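Lipase (Penicillium expansum, PDB 3G7N) hydrolyses triacylglycerols and other acylglycerol lipids at alkaline pH, releasing free fatty acids as a secreted fungal lipase. Local coordinates at residues K94-V99 / N160-G165; T138-V143 / Q167-F172; V155-N160 / T179-N184. All coordinates share one frame; numbering follows the deposited sequence.

Contact 1: residues K94-V99 / N160-G165; sequences KIMRGV and NAFPIG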
ATOM      1  N   LYS A  94      17.559   5.228   2.035  1.00 12.66           N
ATOM      2  CA  LYS A  94      17.795   4.195   1.036  1.00 13.77           C
ATOM      3  C   LYS A  94      16.564   3.298   0.948  1.00  9.69           C
ATOM      4  O   LYS A  94      15.987   2.952   1.972  1.00 10.84           O
ATOM      5  CB  LYS A  94      19.005   3.332   1.418  1.00 14.83           C
ATOM      6  CG  LYS A  94      20.329   4.098   1.551  1.00 16.05           C
ATOM      7  CD  LYS A  94      20.801   4.597   0.206  1.00 22.06           C
ATOM      8  CE  LYS A  94      22.112   5.369   0.333  1.00 35.58           C
ATOM      9  NZ  LYS A  94      23.234   4.480   0.744  1.00 40.31           N
ATOM     10  N   ILE A  95      16.255   2.869  -0.270  1.00  9.89           N
ATOM     11  CA  ILE A  95      15.093   2.007  -0.527  1.00 10.11           C
ATOM     12  C   ILE A  95      15.567   0.863  -1.407  1.00 10.81           C
ATOM     13  O   ILE A  95      16.479   1.018  -2.222  1.00 11.67           O
ATOM     14  CB  ILE A  95      13.978   2.805  -1.279  1.00 12.94           C
ATOM     15  CG1 ILE A  95      13.519   4.010  -0.448  1.00 16.86           C
ATOM     16  CG2 ILE A  95      12.805   1.904  -1.633  1.00 18.51           C
ATOM     17  CD1 ILE A  95      12.518   4.920  -1.189  1.00 20.01           C
ATOM     18  N   MET A  96      14.938  -0.300  -1.263  1.00  9.12           N
ATOM     19  CA  MET A  96      15.335  -1.415  -2.079  1.00 10.06           C
ATOM     20  C   MET A  96      15.016  -1.179  -3.555  1.00 10.92           C
ATOM     21  O   MET A  96      13.938  -0.669  -3.903  1.00 10.30           O
ATOM     22  CB  MET A  96      14.687  -2.707  -1.561  1.00 11.89           C
ATOM     23  CG  MET A  96      13.161  -2.704  -1.533  1.00 12.49           C
ATOM     24  SD  MET A  96      12.461  -4.162  -0.708  1.00 13.66           S
ATOM     25  CE  MET A  96      12.574  -5.347  -2.032  1.00 18.14           C
ATOM     26  N   ARG A  97      15.914  -1.608  -4.440  1.00 10.46           N
ATOM     27  CA  ARG A  97      15.731  -1.390  -5.861  1.00 12.06           C
ATOM     28  C   ARG A  97      14.471  -2.094  -6.358  1.00 10.79           C
ATOM     29  O   ARG A  97      13.804  -1.627  -7.280  1.00 11.35           O
ATOM     30  CB  ARG A  97      16.960  -1.860  -6.647  1.00 13.80           C
ATOM     31  CG  ARG A  97      16.863  -1.548  -8.126  1.00 15.93           C
ATOM     32  CD  ARG A  97      18.061  -2.067  -8.919  1.00 20.34           C
ATOM     33  NE  ARG A  97      19.282  -1.336  -8.617  1.00 20.12           N
ATOM     34  CZ  ARG A  97      20.362  -1.887  -8.071  1.00 25.62           C
ATOM     35  NH1 ARG A  97      20.358  -3.170  -7.726  1.00 24.40           N
ATOM     36  NH2 ARG A  97      21.455  -1.161  -7.884  1.00 22.77           N
ATOM     37  N   GLY A  98      14.177  -3.267  -5.802  1.00 12.10           N
ATOM     38  CA  GLY A  98      13.011  -4.033  -6.230  1.00 10.97           C
ATOM     39  C   GLY A  98      11.667  -3.367  -6.017  1.00 11.08           C
ATOM     40  O   GLY A  98      10.667  -3.837  -6.562  1.00 12.32           O
ATOM     41  N   VAL A  99      11.628  -2.288  -5.237  1.00  9.60           N
ATOM     42  CA  VAL A  99      10.420  -1.464  -5.120  1.00  9.89           C
ATOM     43  C   VAL A  99      10.611  -0.098  -5.771  1.00  9.78           C
ATOM     44  O   VAL A  99       9.713   0.390  -6.451  1.00  9.59           O
ATOM     45  CB  VAL A  99       9.975  -1.327  -3.652  1.00  9.40           C
ATOM     46  CG1 VAL A  99       8.738  -0.432  -3.533  1.00 13.69           C
ATOM     47  CG2 VAL A  99       9.690  -2.704  -3.079  1.00 10.63           C
ATOM     48  N   ASN A 160      -0.552  -6.284   3.793  1.00  6.95           N
ATOM     49  CA  ASN A 160       0.299  -7.479   3.739  1.00  7.45           C
ATOM     50  C   ASN A 160       1.671  -7.177   3.121  1.00  6.31           C
ATOM     51  O   ASN A 160       2.192  -7.967   2.330  1.00  7.90           O
ATOM     52  CB  ASN A 160      -0.391  -8.651   2.992  1.00  8.83           C
ATOM     53  CG  ASN A 160      -1.731  -9.055   3.615  1.00 10.46           C
ATOM     54  OD1 ASN A 160      -2.452  -8.211   4.163  1.00 19.06           O
ATOM     55  ND2 ASN A 160      -2.101 -10.322   3.495  1.00 10.08           N
ATOM     56  N   ALA A 161       2.267  -6.053   3.518  1.00  6.27           N
ATOM     57  CA  ALA A 161       3.474  -5.530   2.880  1.00  6.65           C
ATOM     58  C   ALA A 161       4.739  -5.842   3.640  1.00  6.71           C
ATOM     59  O   ALA A 161       4.782  -5.770   4.860  1.00  7.48           O
ATOM     60  CB  ALA A 161       3.368  -4.034   2.677  1.00  8.20           C
ATOM     61  N   PHE A 162       5.807  -6.095   2.890  1.00  7.10           N
ATOM     62  CA  PHE A 162       7.154  -6.140   3.442  1.00  7.66           C
ATOM     63  C   PHE A 162       7.730  -4.719   3.553  1.00  8.50           C
ATOM     64  O   PHE A 162       7.292  -3.814   2.843  1.00  8.44           O
ATOM     65  CB  PHE A 162       8.051  -7.037   2.575  1.00  8.03           C
ATOM     66  CG  PHE A 162       8.025  -6.707   1.113  1.00  7.89           C
ATOM     67  CD1 PHE A 162       8.934  -5.801   0.582  1.00  9.18           C
ATOM     68  CD2 PHE A 162       7.122  -7.309   0.258  1.00  9.33           C
ATOM     69  CE1 PHE A 162       8.964  -5.543  -0.785  1.00  9.71           C
ATOM     70  CE2 PHE A 162       7.135  -7.034  -1.108  1.00 10.04           C
ATOM     71  CZ  PHE A 162       8.104  -6.197  -1.637  1.00  9.69           C
ATOM     72  N   PRO A 163       8.695  -4.501   4.468  1.00  7.47           N
ATOM     73  CA  PRO A 163       9.326  -3.188   4.587  1.00  8.06           C
ATOM     74  C   PRO A 163      10.321  -2.985   3.447  1.00  8.55           C
ATOM     75  O   PRO A 163      10.765  -3.965   2.843  1.00  9.13           O
ATOM     76  CB  PRO A 163      10.058  -3.277   5.927  1.00  8.58           C
ATOM     77  CG  PRO A 163      10.494  -4.757   5.977  1.00  8.75           C
ATOM     78  CD  PRO A 163       9.311  -5.506   5.356  1.00  7.49           C
ATOM     79  N   ILE A 164      10.595  -1.726   3.084  1.00  8.55           N
ATOM     80  CA  ILE A 164      11.300  -1.474   1.831  1.00  9.77           C
ATOM     81  C   ILE A 164      12.571  -0.652   1.928  1.00  9.99           C
ATOM     82  O   ILE A 164      13.160  -0.325   0.900  1.00  9.89           O
ATOM     83  CB  ILE A 164      10.397  -0.855   0.739  1.00  8.82           C
ATOM     84  CG1 ILE A 164       9.953   0.566   1.099  1.00 10.23           C
ATOM     85  CG2 ILE A 164       9.135  -1.718   0.535  1.00 10.04           C
ATOM     86  CD1 ILE A 164       9.376   1.332  -0.103  1.00 11.05           C
ATOM     87  N   GLY A 165      12.958  -0.254   3.130  1.00  9.25           N
ATOM     88  CA  GLY A 165      14.140   0.613   3.222  1.00 10.91           C
ATOM     89  C   GLY A 165      14.752   0.617   4.591  1.00  9.20           C
ATOM     90  O   GLY A 165      14.319  -0.086   5.512  1.00 11.01           O
TER
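M96 and I164 carry the junction between the chain entering helix 97-120 and the loop that follows strand 154-159. The amide N of M96 donates to the carbonyl O of I164 over 2.8 Å, almost straight at 165°, and the CA of I95 touches the same oxygen in a CA-H...O contact. This bond belongs to a single bridge in which I95 faces G165. The bridge is tight at the glycine: G165 CA lies 3.2 Å from K94 O, and a CB there would run into that oxygen.

The side chain of M96 reaches along the loop. Its CB passes the I164 carbonyl oxygen; M96 CG, set between the backbone N and the carbonyl carbon (chi1 59°), stands 3.4 Å from I164 O and also touches I164 CB. The sulfur M96 SD then arrives at the edge of the F162 ring, 3.8 Å from F162 CE1, a Met-aromatic contact 76° off the ring normal. A bend at chi3 brings the terminal CE to the same CE1.

V99, in the first turn of the helix, closes the apolar cluster. V99 CG2 meets both F162 CE1, at 3.7 Å, and I164 CG2, while its CG1 touches I164 CD1. I164 CD1 also lies 3.8 Å from I95 CG2, the two isoleucines running side by side. A136 and S139 of helix 133-148 also touch I164. The F162 side chain is about 5 Å from that of the nucleophile S132, which places the aromatic end of this cluster beside the catalytic centre of an alpha/beta-hydrolase lipase.

Contact 2: residues T138-V143 / Q167-F172; sequences TSIAHV and QAWADF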
ATOM      1  N   THR A 138       2.616   0.950  -2.402  1.00  6.61           N
ATOM      2  CA  THR A 138       1.816   1.958  -1.724  1.00  7.57           C
ATOM      3  C   THR A 138       2.636   2.670  -0.649  1.00  6.30           C
ATOM      4  O   THR A 138       2.430   3.880  -0.405  1.00  7.15           O
ATOM      5  CB  THR A 138       0.581   1.290  -1.105  1.00  7.40           C
ATOM      6  OG1 THR A 138      -0.276   0.841  -2.150  1.00  8.45           O
ATOM      7  CG2 THR A 138      -0.218   2.232  -0.213  1.00  7.49           C
ATOM      8  N   SER A 139       3.610   1.992  -0.045  1.00  7.40           N
ATOM      9  CA  SER A 139       4.444   2.642   0.961  1.00  7.09           C
ATOM     10  C   SER A 139       5.355   3.705   0.370  1.00  8.38           C
ATOM     11  O   SER A 139       5.704   4.672   1.070  1.00  9.62           O
ATOM     12  CB  SER A 139       5.212   1.612   1.808  1.00  9.14           C
ATOM     13  OG  SER A 139       6.331   1.077   1.134  1.00  9.79           O
ATOM     14  N   ILE A 140       5.717   3.580  -0.900  1.00  7.30           N
ATOM     15  CA  ILE A 140       6.397   4.664  -1.590  1.00  9.17           C
ATOM     16  C   ILE A 140       5.414   5.655  -2.191  1.00  7.68           C
ATOM     17  O   ILE A 140       5.655   6.871  -2.123  1.00  9.48           O
ATOM     18  CB  ILE A 140       7.456   4.151  -2.614  1.00 12.99           C
ATOM     19  CG1 ILE A 140       8.176   5.336  -3.276  1.00 13.57           C
ATOM     20  CG2 ILE A 140       6.875   3.166  -3.605  1.00 13.74           C
ATOM     21  CD1 ILE A 140       8.983   6.198  -2.300  1.00 23.86           C
ATOM     22  N   ALA A 141       4.282   5.177  -2.725  1.00  7.90           N
ATOM     23  CA  ALA A 141       3.236   6.090  -3.204  1.00  8.00           C
ATOM     24  C   ALA A 141       2.814   7.114  -2.164  1.00  7.17           C
ATOM     25  O   ALA A 141       2.590   8.289  -2.487  1.00  8.69           O
ATOM     26  CB  ALA A 141       2.009   5.310  -3.687  1.00  9.10           C
ATOM     27  N   HIS A 142       2.730   6.697  -0.915  1.00  7.89           N
ATOM     28  CA  HIS A 142       2.353   7.588   0.171  1.00  9.08           C
ATOM     29  C   HIS A 142       3.284   8.812   0.222  1.00  9.64           C
ATOM     30  O   HIS A 142       2.836   9.960   0.288  1.00  9.97           O
ATOM     31  CB  HIS A 142       2.402   6.833   1.504  1.00  8.98           C
ATOM     32  CG  HIS A 142       2.010   7.671   2.676  1.00  8.35           C
ATOM     33  ND1 HIS A 142       0.702   8.013   2.927  1.00 10.31           N
ATOM     34  CD2 HIS A 142       2.762   8.268   3.637  1.00 10.08           C
ATOM     35  CE1 HIS A 142       0.661   8.791   3.998  1.00  9.50           C
ATOM     36  NE2 HIS A 142       1.888   8.927   4.469  1.00  9.78           N
ATOM     37  N   VAL A 143       4.583   8.558   0.166  1.00  8.86           N
ATOM     38  CA  VAL A 143       5.579   9.628   0.198  1.00  9.68           C
ATOM     39  C   VAL A 143       5.579  10.438  -1.102  1.00 11.03           C
ATOM     40  O   VAL A 143       5.626  11.668  -1.073  1.00 11.34           O
ATOM     41  CB  VAL A 143       6.988   9.040   0.470  1.00 10.35           C
ATOM     42  CG1 VAL A 143       8.073  10.088   0.287  1.00 13.74           C
ATOM     43  CG2 VAL A 143       7.054   8.460   1.871  1.00 12.31           C
ATOM     44  N   GLN A 167      16.354   2.733   8.185  1.00 15.31           N
ATOM     45  CA  GLN A 167      15.699   3.533   9.210  1.00 15.37           C
ATOM     46  C   GLN A 167      15.453   4.970   8.753  1.00 14.18           C
ATOM     47  O   GLN A 167      14.428   5.560   9.079  1.00 13.20           O
ATOM     48  CB  GLN A 167      16.501   3.534  10.511  1.00 15.68           C
ATOM     49  CG  GLN A 167      15.775   4.219  11.674  1.00 18.83           C
ATOM     50  CD  GLN A 167      14.582   3.430  12.170  1.00 26.70           C
ATOM     51  OE1 GLN A 167      14.709   2.262  12.543  1.00 26.46           O
ATOM     52  NE2 GLN A 167      13.401   4.033  12.104  1.00 23.21           N
ATOM     53  N   ALA A 168      16.368   5.515   7.966  1.00 13.79           N
ATOM     54  CA  ALA A 168      16.189   6.885   7.479  1.00 15.16           C
ATOM     55  C   ALA A 168      14.960   6.958   6.554  1.00 14.75           C
ATOM     56  O   ALA A 168      14.172   7.900   6.627  1.00 13.32           O
ATOM     57  CB  ALA A 168      17.443   7.378   6.768  1.00 16.36           C
ATOM     58  N   TRP A 169      14.746   5.904   5.767  1.00 13.24           N
ATOM     59  CA  TRP A 169      13.545   5.804   4.933  1.00 12.16           C
ATOM     60  C   TRP A 169      12.291   5.795   5.794  1.00 10.49           C
ATOM     61  O   TRP A 169      11.367   6.588   5.578  1.00 11.23           O
ATOM     62  CB  TRP A 169      13.595   4.529   4.085  1.00 11.28           C
ATOM     63  CG  TRP A 169      12.233   4.028   3.709  1.00 10.51           C
ATOM     64  CD1 TRP A 169      11.594   2.944   4.229  1.00 10.12           C
ATOM     65  CD2 TRP A 169      11.303   4.675   2.835  1.00  9.05           C
ATOM     66  NE1 TRP A 169      10.324   2.854   3.707  1.00 10.92           N
ATOM     67  CE2 TRP A 169      10.130   3.891   2.831  1.00  9.32           C
ATOM     68  CE3 TRP A 169      11.360   5.816   2.032  1.00 11.83           C
ATOM     69  CZ2 TRP A 169       8.991   4.257   2.101  1.00 11.20           C
ATOM     70  CZ3 TRP A 169      10.220   6.195   1.338  1.00 11.04           C
ATOM     71  CH2 TRP A 169       9.069   5.388   1.338  1.00 11.12           C
ATOM     72  N   ALA A 170      12.275   4.951   6.822  1.00 10.22           N
ATOM     73  CA  ALA A 170      11.093   4.845   7.656  1.00 11.85           C
ATOM     74  C   ALA A 170      10.788   6.177   8.342  1.00 12.23           C
ATOM     75  O   ALA A 170       9.633   6.591   8.477  1.00 12.56           O
ATOM     76  CB  ALA A 170      11.241   3.712   8.665  1.00 12.15           C
ATOM     77  N   ASP A 171      11.855   6.852   8.765  1.00 14.12           N
ATOM     78  CA  ASP A 171      11.717   8.145   9.435  1.00 15.87           C
ATOM     79  C   ASP A 171      11.157   9.194   8.483  1.00 12.83           C
ATOM     80  O   ASP A 171      10.332  10.018   8.873  1.00 14.76           O
ATOM     81  CB  ASP A 171      13.064   8.619   9.995  1.00 17.65           C
ATOM     82  CG  ASP A 171      13.560   7.761  11.148  1.00 25.28           C
ATOM     83  OD1 ASP A 171      12.740   7.061  11.775  1.00 20.96           O
ATOM     84  OD2 ASP A 171      14.749   7.894  11.515  1.00 25.94           O
ATOM     85  N   PHE A 172      11.611   9.144   7.240  1.00 12.00           N
ATOM     86  CA  PHE A 172      11.093  10.033   6.213  1.00 12.90           C
ATOM     87  C   PHE A 172       9.618   9.762   5.922  1.00 12.57           C
ATOM     88  O   PHE A 172       8.817  10.689   5.805  1.00 13.27           O
ATOM     89  CB  PHE A 172      11.928   9.941   4.944  1.00 14.18           C
ATOM     90  CG  PHE A 172      11.587  10.975   3.921  1.00 13.56           C
ATOM     91  CD1 PHE A 172      11.703  12.332   4.224  1.00 17.50           C
ATOM     92  CD2 PHE A 172      11.180  10.610   2.651  1.00 17.21           C
ATOM     93  CE1 PHE A 172      11.386  13.295   3.282  1.00 20.11           C
ATOM     94  CE2 PHE A 172      10.864  11.575   1.706  1.00 17.62           C
ATOM     95  CZ  PHE A 172      11.064  12.912   2.006  1.00 18.13           C
TER
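Helices 138-143 and 167-172 are inclined at 55° to each other, their axes no closer than 11.4 Å, a separation bridged by large aromatic side chains. W169 spans most of it. With CG roughly anti to its own backbone N (chi1 154°), the indole extends across the gap and brings its six-membered ring to the surface of helix 138-143. The ring's edge meets the carbonyl oxygen of S139 nearly in plane, with W169 CH2 and W169 CZ2 each 3.5 Å from S139 O. That oxygen also receives a hydrogen bond from Y204 OH, so the aromatic C-H edge adds to a carbonyl already held by a stronger partner.

Two aliphatic groups complete the seat for the indole. I140 CD1 reaches W169 CH2 at 3.7 Å and touches W169 CZ3, the I140 chain lying crosswise to that of W169. V143 CG2 lies 3.7 Å from the same W169 CH2, but V143 and the indole run antiparallel alongside each other. The second methyl of V143 serves the next turn of the partner helix: V143 CG1 stands 3.5 Å from F172 CE2 and is also in contact with F172 CD2. One valine thus touches both aromatics, each through a different methyl.

Around this interface, I95 packs on both I140 and W169, and F89 meets the F172 ring. The contact is buried helix-to-helix packing, with no hydrogen bond across it, between helix 133-148, which starts just after the nucleophile S132, and the connecting helix of the next beta-alpha-beta unit in the alpha/beta-hydrolase fold.

Contact 3: residues V155-N160 / T179-N184; sequences VSNALN and TFNRGN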
ATOM      1  N   VAL A 155      -4.572   9.467   2.942  1.00  8.94           N
ATOM      2  CA  VAL A 155      -4.530   8.204   3.689  1.00 10.08           C
ATOM      3  C   VAL A 155      -4.121   7.087   2.751  1.00 11.07           C
ATOM      4  O   VAL A 155      -4.647   6.969   1.628  1.00 12.40           O
ATOM      5  CB  VAL A 155      -5.898   7.873   4.288  1.00 11.74           C
ATOM      6  CG1 VAL A 155      -5.822   6.555   5.094  1.00 15.27           C
ATOM      7  CG2 VAL A 155      -6.392   9.024   5.182  1.00 17.40           C
ATOM      8  N   SER A 156      -3.133   6.319   3.178  1.00  9.59           N
ATOM      9  CA  SER A 156      -2.639   5.217   2.366  1.00  9.09           C
ATOM     10  C   SER A 156      -2.773   3.923   3.160  1.00  8.61           C
ATOM     11  O   SER A 156      -2.436   3.885   4.364  1.00 11.31           O
ATOM     12  CB  SER A 156      -1.172   5.450   1.996  1.00  9.48           C
ATOM     13  OG  SER A 156      -1.022   6.666   1.242  1.00 10.02           O
ATOM     14  N   ASN A 157      -3.207   2.857   2.488  1.00  7.74           N
ATOM     15  CA  ASN A 157      -3.398   1.544   3.125  1.00  7.86           C
ATOM     16  C   ASN A 157      -2.602   0.483   2.390  1.00  7.11           C
ATOM     17  O   ASN A 157      -2.985   0.079   1.288  1.00  7.77           O
ATOM     18  CB  ASN A 157      -4.881   1.171   3.118  1.00 10.22           C
ATOM     19  CG  ASN A 157      -5.717   2.103   3.976  1.00 11.53           C
ATOM     20  OD1 ASN A 157      -5.487   2.224   5.174  1.00 13.23           O
ATOM     21  ND2 ASN A 157      -6.692   2.770   3.356  1.00 14.00           N
ATOM     22  N   ALA A 158      -1.448   0.135   2.954  1.00  6.69           N
ATOM     23  CA  ALA A 158      -0.620  -0.944   2.406  1.00  7.85           C
ATOM     24  C   ALA A 158      -1.008  -2.245   3.091  1.00  7.23           C
ATOM     25  O   ALA A 158      -0.931  -2.338   4.326  1.00  7.75           O
ATOM     26  CB  ALA A 158       0.860  -0.658   2.646  1.00  9.26           C
ATOM     27  N   LEU A 159      -1.449  -3.234   2.316  1.00  6.20           N
ATOM     28  CA  LEU A 159      -1.897  -4.499   2.888  1.00  6.97           C
ATOM     29  C   LEU A 159      -0.842  -5.583   2.707  1.00  6.10           C
ATOM     30  O   LEU A 159      -0.287  -5.767   1.611  1.00  7.31           O
ATOM     31  CB  LEU A 159      -3.204  -4.945   2.241  1.00  7.48           C
ATOM     32  CG  LEU A 159      -4.317  -3.881   2.296  1.00  7.47           C
ATOM     33  CD1 LEU A 159      -5.564  -4.414   1.596  1.00 10.05           C
ATOM     34  CD2 LEU A 159      -4.651  -3.448   3.723  1.00  9.55           C
ATOM     35  N   ASN A 160      -0.552  -6.284   3.793  1.00  6.95           N
ATOM     36  CA  ASN A 160       0.299  -7.479   3.739  1.00  7.45           C
ATOM     37  C   ASN A 160       1.671  -7.177   3.121  1.00  6.31           C
ATOM     38  O   ASN A 160       2.192  -7.967   2.330  1.00  7.90           O
ATOM     39  CB  ASN A 160      -0.391  -8.651   2.992  1.00  8.83           C
ATOM     40  CG  ASN A 160      -1.731  -9.055   3.615  1.00 10.46           C
ATOM     41  OD1 ASN A 160      -2.452  -8.211   4.163  1.00 19.06           O
ATOM     42  ND2 ASN A 160      -2.101 -10.322   3.495  1.00 10.08           N
ATOM     43  N   THR A 179      -1.706   9.920   6.649  1.00 10.94           N
ATOM     44  CA  THR A 179      -1.751   8.721   7.466  1.00 11.02           C
ATOM     45  C   THR A 179      -1.409   7.501   6.618  1.00 10.47           C
ATOM     46  O   THR A 179      -2.130   7.177   5.670  1.00 10.78           O
ATOM     47  CB  THR A 179      -3.136   8.542   8.092  1.00 11.81           C
ATOM     48  OG1 THR A 179      -3.457   9.720   8.850  1.00 15.55           O
ATOM     49  CG2 THR A 179      -3.199   7.327   9.007  1.00 14.77           C
ATOM     50  N   PHE A 180      -0.336   6.815   6.996  1.00  9.31           N
ATOM     51  CA  PHE A 180       0.051   5.540   6.379  1.00  9.05           C
ATOM     52  C   PHE A 180      -0.307   4.378   7.293  1.00  8.37           C
ATOM     53  O   PHE A 180       0.189   4.299   8.440  1.00  9.81           O
ATOM     54  CB  PHE A 180       1.541   5.534   6.042  1.00 10.25           C
ATOM     55  CG  PHE A 180       2.011   4.241   5.423  1.00  8.91           C
ATOM     56  CD1 PHE A 180       1.505   3.829   4.205  1.00 10.34           C
ATOM     57  CD2 PHE A 180       2.981   3.462   6.037  1.00  8.80           C
ATOM     58  CE1 PHE A 180       1.850   2.581   3.678  1.00 10.07           C
ATOM     59  CE2 PHE A 180       3.412   2.269   5.452  1.00  9.46           C
ATOM     60  CZ  PHE A 180       2.828   1.819   4.282  1.00  9.93           C
ATOM     61  N   ASN A 181      -1.171   3.493   6.800  1.00  8.88           N
ATOM     62  CA  ASN A 181      -1.598   2.324   7.551  1.00  9.15           C
ATOM     63  C   ASN A 181      -1.023   1.066   6.908  1.00  9.64           C
ATOM     64  O   ASN A 181      -1.028   0.930   5.683  1.00  9.16           O
ATOM     65  CB  ASN A 181      -3.124   2.218   7.547  1.00 10.21           C
ATOM     66  CG  ASN A 181      -3.779   3.392   8.193  1.00 11.02           C
ATOM     67  OD1 ASN A 181      -3.294   3.880   9.224  1.00 11.41           O
ATOM     68  ND2 ASN A 181      -4.736   3.988   7.483  1.00 13.35           N
ATOM     69  N   ARG A 182      -0.568   0.127   7.742  1.00  7.97           N
ATOM     70  CA  ARG A 182      -0.159  -1.216   7.278  1.00  7.98           C
ATOM     71  C   ARG A 182      -1.158  -2.225   7.786  1.00  8.73           C
ATOM     72  O   ARG A 182      -1.163  -2.534   8.983  1.00 10.15           O
ATOM     73  CB  ARG A 182       1.244  -1.544   7.796  1.00  8.53           C
ATOM     74  CG  ARG A 182       2.286  -0.646   7.208  1.00  8.23           C
ATOM     75  CD  ARG A 182       3.695  -1.126   7.532  1.00  9.72           C
ATOM     76  NE  ARG A 182       3.983  -1.011   8.958  1.00 10.04           N
ATOM     77  CZ  ARG A 182       4.196  -2.041   9.783  1.00 10.44           C
ATOM     78  NH1 ARG A 182       3.975  -3.308   9.405  1.00  9.14           N
ATOM     79  NH2 ARG A 182       4.586  -1.795  11.029  1.00 10.43           N
ATOM     80  N   GLY A 183      -2.035  -2.707   6.916  1.00  7.58           N
ATOM     81  CA  GLY A 183      -3.074  -3.641   7.340  1.00  8.46           C
ATOM     82  C   GLY A 183      -2.657  -5.066   7.035  1.00  8.63           C
ATOM     83  O   GLY A 183      -2.500  -5.423   5.861  1.00  8.57           O
ATOM     84  N   ASN A 184      -2.477  -5.875   8.090  1.00  7.89           N
ATOM     85  CA  ASN A 184      -1.900  -7.219   7.956  1.00  7.50           C
ATOM     86  C   ASN A 184      -2.831  -8.326   8.421  1.00  8.16           C
ATOM     87  O   ASN A 184      -3.861  -8.077   9.078  1.00  8.86           O
ATOM     88  CB  ASN A 184      -0.555  -7.267   8.682  1.00  9.36           C
ATOM     89  CG  ASN A 184       0.475  -6.447   7.974  1.00  7.78           C
ATOM     90  OD1 ASN A 184       0.382  -6.256   6.755  1.00  8.01           O
ATOM     91  ND2 ASN A 184       1.454  -5.934   8.706  1.00  8.42           N
TER
HETATM   92  O   HOH W   1       1.051  -4.019   5.345  1.00  8.58           O
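Matching first torsions in N157 and N181, -65° and -62°, place each CG anti to its carbonyl carbon and set the two amides side by side on one face of the parallel strand pair of a beta-alpha-beta unit. N181 ND2 donates to N157 OD1 at 3.0 Å, with the acceptor close to the N181 amide plane and the donor tilted from the N157 carbonyl plane; the amide planes differ by only 20°. V155 CG1 also packs against N181 ND2. With an alanine at position N181, N157 OD1 would probably lose this donor and V155 CG1 its amide neighbour.

Strands 155-159 and 179-184 are the two arms of the unit, connected through helix 167-175. The ladder alternates its partners: S156 N bonds to T179 O and S156 O accepts N181 N, then A158 N bonds to N181 O and A158 O accepts G183 N.

On the other face, F180 has CG anti to its backbone N, which brings the ring alongside the neighbouring strand. S156 CB sits at the ring edge, and A158 CB touches F180 CE1 at 3.5 Å and also reaches CZ. Y204 stacks on this ring, while S156 OG turns to H142 of helix 133-148.

At the end of the pair N160 leaves the strand, and its side chain touches the charge-relay residue D188; its amide is held by A243 and S244. L159 CD2 lies over G183, where a CB would clash. N160 N donates to G183 O at 3.0 Å, and a water lies within hydrogen-bonding distance of both A158 O (2.8 Å) and N184 OD1 (2.7 Å).

All three contacts are largely buried, though contact 3 reaches solvent at T179 and contact 2 is partly exposed at F172. Contact 3 lies nearest the centre of the chain and relies on directional bonds between strands; contact 2 is apolar and aromatic packing between helices, and contact 1 combines one backbone bond with a hydrophobic cluster. Strand 154-159, the loop after it, helix 167-175 and strand 179-185 pass successively through contacts 3, 1, 2 and 3. Contacts 1 and 2 merge where I164 and I95 pack on W169, whereas H142 and S139 join contact 2 to S156 and F180 of contact 3. N160 ends contact 3 and begins the loop that enters contact 1.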